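Local coordinates for KLLA0E08119p (Kluyveromyces lactis, PDB 3VA7), which probably catalyses the ATP- and biotin-dependent carboxylation of urea to urea-1-carboxylate, which the full-length enzyme then breaks down to ammonium and carbon dioxide, at residues I250-R255 / V338-R343; V761-E766 / G787-L792. All coordinates share one frame; numbering follows the deposited sequence.

The two contacts sit in different catalytic units of this multidomain chain. Contact 1 lies in the biotin carboxylase region, where the ATP-dependent half-reaction probably takes place; contact 2 lies in the carboxyltransferase region. Their centres are about 73 Å apart and their nearest atoms about 58 Å, on opposite sides of the centre of the chain, and they follow one another along the sequence. Contact 1 is apolar packing of a helix against a sheet. Contact 2 packs the turn that follows a strand against a helix, and carries a sodium ion. Its strand, 756-762, starts at Phe-756 of the pocket holding the biotin attached to Lys-1202, so contact 2 lies just beyond the far end of that strand.

Contact 1: I250-R255 / V338-R343; sequences IAIGER and VEWMLR
In the ATP-grasp part of the biotin carboxylase region, helix 337-345 packs over the large antiparallel sheet, and Trp-340 is the side chain by which 338-343 reaches strand segment 250-255. The backbones stay well apart, with 11.6 Å between Trp-340 CA and Ile-252 CA, and a residue as long as tryptophan suits that gap. Only about 92 Å² is buried in all, so this is one indole resting on two isoleucines. Ile-250 and Ile-252, two residues apart, point the same way from the strand, and their branched apolar side chains give the indole a buried, apolar surface. The CZ3 corner of its six-membered ring does the touching, and both aliphatic groups come to the ring obliquely. Ile-250 has CG1 anti to its N (chi1 175°), which turns the other branch, CG2, to the ring at 4.4 Å from Trp-340 CZ3.

At Ile-252 the strand has a classic beta bulge: Ile-252 and Gly-253 both hydrogen-bond with Gln-240 of strand 235-244. Met-242 of the same strand touches both Ile-250 and Trp-340, while Thr-355 also packs on the indole. The helix is shared between two neighbours, since Val-338 and Leu-342 lie on helix 40-53 of the N-terminal part of the region, and Glu-339 forms a salt bridge there with Arg-52. From Ile-252 the contact is made by the end of the longer branch, CD1, which stands 4.3 Å from Trp-340 CZ3.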
loop_
_atom_site.group_PDB
_atom_site.type_symbol
_atom_site.label_atom_id
_atom_site.label_comp_id
_atom_site.label_asym_id
_atom_site.label_seq_id
_atom_site.Cartn_x
_atom_site.Cartn_y
_atom_site.Cartn_z
ATOM N N ILE A 250 45.931 -14.286 17.393
ATOM C CA ILE A 250 46.403 -13.748 16.096
ATOM C C ILE A 250 45.655 -12.470 15.710
ATOM O O ILE A 250 44.439 -12.361 15.959
ATOM C CB ILE A 250 46.355 -14.829 15.011
ATOM C CG1 ILE A 250 46.719 -14.273 13.650
ATOM C CG2 ILE A 250 44.962 -15.476 14.953
ATOM C CD1 ILE A 250 47.174 -15.382 12.707
ATOM N N ALA A 251 46.373 -11.456 15.205
ATOM C CA ALA A 251 45.712 -10.184 14.872
ATOM C C ALA A 251 45.389 -10.248 13.389
ATOM O O ALA A 251 46.270 -10.517 12.529
ATOM C CB ALA A 251 46.546 -9.006 15.214
ATOM N N ILE A 252 44.111 -10.072 13.081
ATOM C CA ILE A 252 43.650 -10.359 11.738
ATOM C C ILE A 252 43.688 -9.077 10.905
ATOM O O ILE A 252 43.944 -9.150 9.704
ATOM C CB ILE A 252 42.280 -11.113 11.786
ATOM C CG1 ILE A 252 42.517 -12.473 12.482
ATOM C CG2 ILE A 252 41.652 -11.263 10.416
ATOM C CD1 ILE A 252 41.698 -13.669 11.974
ATOM N N GLY A 253 43.548 -7.921 11.566
ATOM C CA GLY A 253 43.615 -6.623 10.924
ATOM C C GLY A 253 43.007 -5.542 11.811
ATOM O O GLY A 253 42.527 -5.820 12.934
ATOM N N GLU A 254 43.029 -4.299 11.331
ATOM C CA GLU A 254 42.452 -3.198 12.088
ATOM C C GLU A 254 41.388 -2.485 11.280
ATOM O O GLU A 254 41.411 -2.468 10.034
ATOM C CB GLU A 254 43.521 -2.181 12.536
ATOM C CG GLU A 254 43.835 -1.094 11.521
ATOM C CD GLU A 254 44.592 -1.624 10.316
ATOM O OE1 GLU A 254 44.923 -2.846 10.265
ATOM O OE2 GLU A 254 44.878 -0.805 9.415
ATOM N N ARG A 255 40.464 -1.884 12.006
ATOM C CA ARG A 255 39.360 -1.212 11.388
ATOM C C ARG A 255 39.303 0.112 12.080
ATOM O O ARG A 255 39.573 0.204 13.275
ATOM C CB ARG A 255 38.046 -1.974 11.612
ATOM C CG ARG A 255 38.077 -3.378 11.070
ATOM C CD ARG A 255 36.775 -4.143 11.284
ATOM N NE ARG A 255 36.498 -4.498 12.672
ATOM C CZ ARG A 255 36.495 -5.742 13.150
ATOM N NH1 ARG A 255 36.746 -6.799 12.357
ATOM N NH2 ARG A 255 36.218 -5.943 14.440
ATOM N N VAL A 338 33.152 -16.290 11.121
ATOM C CA VAL A 338 32.243 -17.314 11.682
ATOM C C VAL A 338 32.788 -18.724 11.489
ATOM O O VAL A 338 32.695 -19.534 12.385
ATOM C CB VAL A 338 30.765 -17.169 11.175
ATOM C CG1 VAL A 338 29.876 -18.418 11.494
ATOM C CG2 VAL A 338 30.128 -15.888 11.717
ATOM N N GLU A 339 33.349 -19.036 10.328
ATOM C CA GLU A 339 33.854 -20.411 10.093
ATOM C C GLU A 339 34.962 -20.698 11.117
ATOM O O GLU A 339 34.913 -21.709 11.822
ATOM C CB GLU A 339 34.435 -20.574 8.687
ATOM C CG GLU A 339 35.025 -21.985 8.451
ATOM C CD GLU A 339 35.633 -22.192 7.067
ATOM O OE1 GLU A 339 36.272 -23.250 6.849
ATOM O OE2 GLU A 339 35.503 -21.298 6.217
ATOM N N TRP A 340 35.945 -19.786 11.175
ATOM C CA TRP A 340 36.996 -19.809 12.164
ATOM C C TRP A 340 36.465 -19.980 13.581
ATOM O O TRP A 340 36.865 -20.889 14.273
ATOM C CB TRP A 340 37.820 -18.556 12.048
ATOM C CG TRP A 340 38.906 -18.671 11.073
ATOM C CD1 TRP A 340 38.808 -19.038 9.735
ATOM C CD2 TRP A 340 40.301 -18.454 11.327
ATOM N NE1 TRP A 340 40.072 -19.070 9.152
ATOM C CE2 TRP A 340 40.999 -18.698 10.097
ATOM C CE3 TRP A 340 41.038 -18.080 12.472
ATOM C CZ2 TRP A 340 42.393 -18.563 9.994
ATOM C CZ3 TRP A 340 42.400 -17.923 12.372
ATOM C CH2 TRP A 340 43.074 -18.175 11.150
ATOM N N MET A 341 35.557 -19.132 14.010
ATOM C CA MET A 341 34.977 -19.277 15.322
ATOM C C MET A 341 34.487 -20.719 15.511
ATOM O O MET A 341 34.797 -21.375 16.516
ATOM C CB MET A 341 33.806 -18.317 15.502
ATOM C CG MET A 341 34.176 -16.803 15.562
ATOM S SD MET A 341 32.724 -15.743 15.763
ATOM C CE MET A 341 31.943 -16.319 17.251
ATOM N N LEU A 342 33.742 -21.237 14.552
ATOM C CA LEU A 342 33.172 -22.547 14.748
ATOM C C LEU A 342 34.289 -23.591 14.940
ATOM O O LEU A 342 34.206 -24.444 15.835
ATOM C CB LEU A 342 32.241 -22.915 13.583
ATOM C CG LEU A 342 30.921 -22.136 13.562
ATOM C CD1 LEU A 342 30.203 -22.217 12.177
ATOM C CD2 LEU A 342 29.993 -22.576 14.663
ATOM N N ARG A 343 35.325 -23.503 14.113
ATOM C CA ARG A 343 36.337 -24.503 14.080
ATOM C C ARG A 343 37.124 -24.420 15.370
ATOM O O ARG A 343 37.460 -25.469 15.953
ATOM C CB ARG A 343 37.264 -24.322 12.889
ATOM C CG ARG A 343 36.675 -24.667 11.498
ATOM C CD ARG A 343 37.816 -24.763 10.461
ATOM N NE ARG A 343 38.986 -25.406 11.091
ATOM C CZ ARG A 343 40.203 -25.584 10.545
ATOM N NH1 ARG A 343 40.484 -25.180 9.291
ATOM N NH2 ARG A 343 41.159 -26.171 11.281
#

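Contact 2: V761-E766 / G787-L792; sequences VVAEAE and GVARQL. With NA (sodium ion), chain K.
Ala-763 and Ala-765 pack against Ala-789 and Leu-792 of helix 786-802 in the carboxyltransferase region, where strand 756-762 of the mixed seven-stranded sheet ends in a beta turn. Ala-763 CB meets Ala-789 CB at 4.1 Å, and Ala-765 CB lies 3.9 Å from Leu-792 CB. Alanine suits these places because its short side chain lets the turn and helix come close. A water fills the polar part of the joint: it accepts from Ala-765 N (3.0 Å) and donates to Ala-789 O (2.9 Å), tying the turn to the helix backbone.

Beside this packing lies the sodium site. Glu-764 has CG anti to its N (chi1 -177°) and continues extended, carrying its carboxylate out to the ion, with OE2 2.7 Å from the sodium. A second water also binds the ion, its O 2.9 Å from the sodium, and Asp-845 OD2 is a further ligand; two acidic groups suit a cation. Arg-790 starts away from the turn, but bends at chi2 and chi3 bring its guanidinium back to the site. There NH1 donates to the sodium-bound water at 3.1 Å, the water lying at the edge of the guanidinium and in its plane. A direct bond from this cationic group to sodium is doubtful.

Farther out, the turn is closed by Glu-766 N bonding to Ala-763 O. Glu-766 OE1 accepts from Gly-666 N on the neighbouring strand and forms a salt bridge with Lys-769, which holds the carboxylate in place. Its other oxygen, OE2, which also has a hydrogen-bond partner outside the two segments, lies 4.1 Å from Leu-792 CD1, the two side chains crossing at a slant.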
loop_
_atom_site.group_PDB
_atom_site.type_symbol
_atom_site.label_atom_id
_atom_site.label_comp_id
_atom_site.label_asym_id
_atom_site.label_seq_id
_atom_site.Cartn_x
_atom_site.Cartn_y
_atom_site.Cartn_z
ATOM N N VAL A 761 -22.787 9.698 -18.314
ATOM C CA VAL A 761 -21.398 9.777 -17.890
ATOM C C VAL A 761 -20.816 11.183 -18.122
ATOM O O VAL A 761 -20.782 11.696 -19.259
ATOM C CB VAL A 761 -20.496 8.778 -18.667
ATOM C CG1 VAL A 761 -19.063 8.880 -18.156
ATOM C CG2 VAL A 761 -21.064 7.296 -18.618
ATOM N N VAL A 762 -20.340 11.790 -17.036
ATOM C CA VAL A 762 -19.714 13.061 -17.056
ATOM C C VAL A 762 -18.604 13.008 -18.108
ATOM O O VAL A 762 -17.862 11.965 -18.213
ATOM C CB VAL A 762 -19.150 13.385 -15.658
ATOM C CG1 VAL A 762 -18.327 14.666 -15.705
ATOM C CG2 VAL A 762 -20.289 13.471 -14.624
ATOM N N ALA A 763 -18.470 14.097 -18.896
ATOM C CA ALA A 763 -17.527 14.040 -20.003
ATOM C C ALA A 763 -16.148 14.104 -19.436
ATOM O O ALA A 763 -15.938 14.752 -18.464
ATOM C CB ALA A 763 -17.756 15.145 -21.028
ATOM N N GLU A 764 -15.206 13.416 -20.039
ATOM C CA GLU A 764 -13.879 13.384 -19.487
ATOM C C GLU A 764 -13.496 14.746 -18.919
ATOM O O GLU A 764 -13.024 14.844 -17.774
ATOM C CB GLU A 764 -12.891 12.992 -20.571
ATOM C CG GLU A 764 -11.459 12.844 -20.087
ATOM C CD GLU A 764 -10.563 12.263 -21.159
ATOM O OE1 GLU A 764 -9.338 12.276 -20.959
ATOM O OE2 GLU A 764 -11.093 11.817 -22.227
ATOM N N ALA A 765 -13.725 15.775 -19.738
ATOM C CA ALA A 765 -13.186 17.114 -19.560
ATOM C C ALA A 765 -14.075 17.888 -18.626
ATOM O O ALA A 765 -13.727 19.016 -18.238
ATOM C CB ALA A 765 -13.146 17.828 -20.910
ATOM N N GLU A 766 -15.236 17.316 -18.319
ATOM C CA GLU A 766 -16.107 17.859 -17.289
ATOM C C GLU A 766 -15.879 17.286 -15.865
ATOM O O GLU A 766 -16.335 17.874 -14.875
ATOM C CB GLU A 766 -17.576 17.759 -17.701
ATOM C CG GLU A 766 -17.855 18.555 -18.935
ATOM C CD GLU A 766 -18.248 19.965 -18.589
ATOM O OE1 GLU A 766 -19.329 20.103 -17.982
ATOM O OE2 GLU A 766 -17.492 20.906 -18.891
ATOM N N GLY A 787 -19.062 14.847 -29.958
ATOM C CA GLY A 787 -18.119 15.790 -30.577
ATOM C C GLY A 787 -17.827 16.982 -29.670
ATOM O O GLY A 787 -16.669 17.419 -29.470
ATOM N N VAL A 788 -18.885 17.537 -29.105
ATOM C CA VAL A 788 -18.687 18.650 -28.177
ATOM C C VAL A 788 -17.766 18.211 -27.025
ATOM O O VAL A 788 -16.886 18.942 -26.620
ATOM C CB VAL A 788 -20.036 19.212 -27.680
ATOM C CG1 VAL A 788 -19.834 20.145 -26.520
ATOM C CG2 VAL A 788 -20.697 19.928 -28.819
ATOM N N ALA A 789 -17.963 16.996 -26.559
ATOM C CA ALA A 789 -17.205 16.454 -25.478
ATOM C C ALA A 789 -15.716 16.360 -25.833
ATOM O O ALA A 789 -14.861 16.638 -25.002
ATOM C CB ALA A 789 -17.779 15.110 -25.126
ATOM N N ARG A 790 -15.404 16.040 -27.087
ATOM C CA ARG A 790 -13.990 15.983 -27.569
ATOM C C ARG A 790 -13.378 17.355 -27.663
ATOM O O ARG A 790 -12.185 17.543 -27.374
ATOM C CB ARG A 790 -13.892 15.255 -28.909
ATOM C CG ARG A 790 -14.466 13.822 -28.822
ATOM C CD ARG A 790 -13.539 13.009 -27.961
ATOM N NE ARG A 790 -12.227 13.167 -28.581
ATOM C CZ ARG A 790 -11.060 12.941 -28.003
ATOM N NH1 ARG A 790 -11.005 12.532 -26.723
ATOM N NH2 ARG A 790 -9.952 13.153 -28.724
ATOM N N GLN A 791 -14.218 18.324 -28.038
ATOM C CA GLN A 791 -13.779 19.721 -28.239
ATOM C C GLN A 791 -13.254 20.277 -26.927
ATOM O O GLN A 791 -12.135 20.825 -26.894
ATOM C CB GLN A 791 -14.927 20.610 -28.777
ATOM C CG GLN A 791 -15.079 20.655 -30.300
ATOM C CD GLN A 791 -16.441 21.217 -30.752
ATOM O OE1 GLN A 791 -17.179 20.547 -31.471
ATOM N NE2 GLN A 791 -16.784 22.430 -30.302
ATOM N N LEU A 792 -14.056 20.131 -25.861
ATOM C CA LEU A 792 -13.656 20.609 -24.549
ATOM C C LEU A 792 -12.314 19.961 -24.185
ATOM O O LEU A 792 -11.348 20.627 -23.808
ATOM C CB LEU A 792 -14.729 20.262 -23.532
ATOM C CG LEU A 792 -16.083 20.963 -23.653
ATOM C CD1 LEU A 792 -17.216 20.245 -22.919
ATOM C CD2 LEU A 792 -15.979 22.379 -23.136
HETATM NA NA NA K . -12.010 12.324 -24.736
HETATM O O HOH W 1 -14.715 15.220 -22.476
HETATM O O HOH W 2 -9.238 11.404 -24.421
#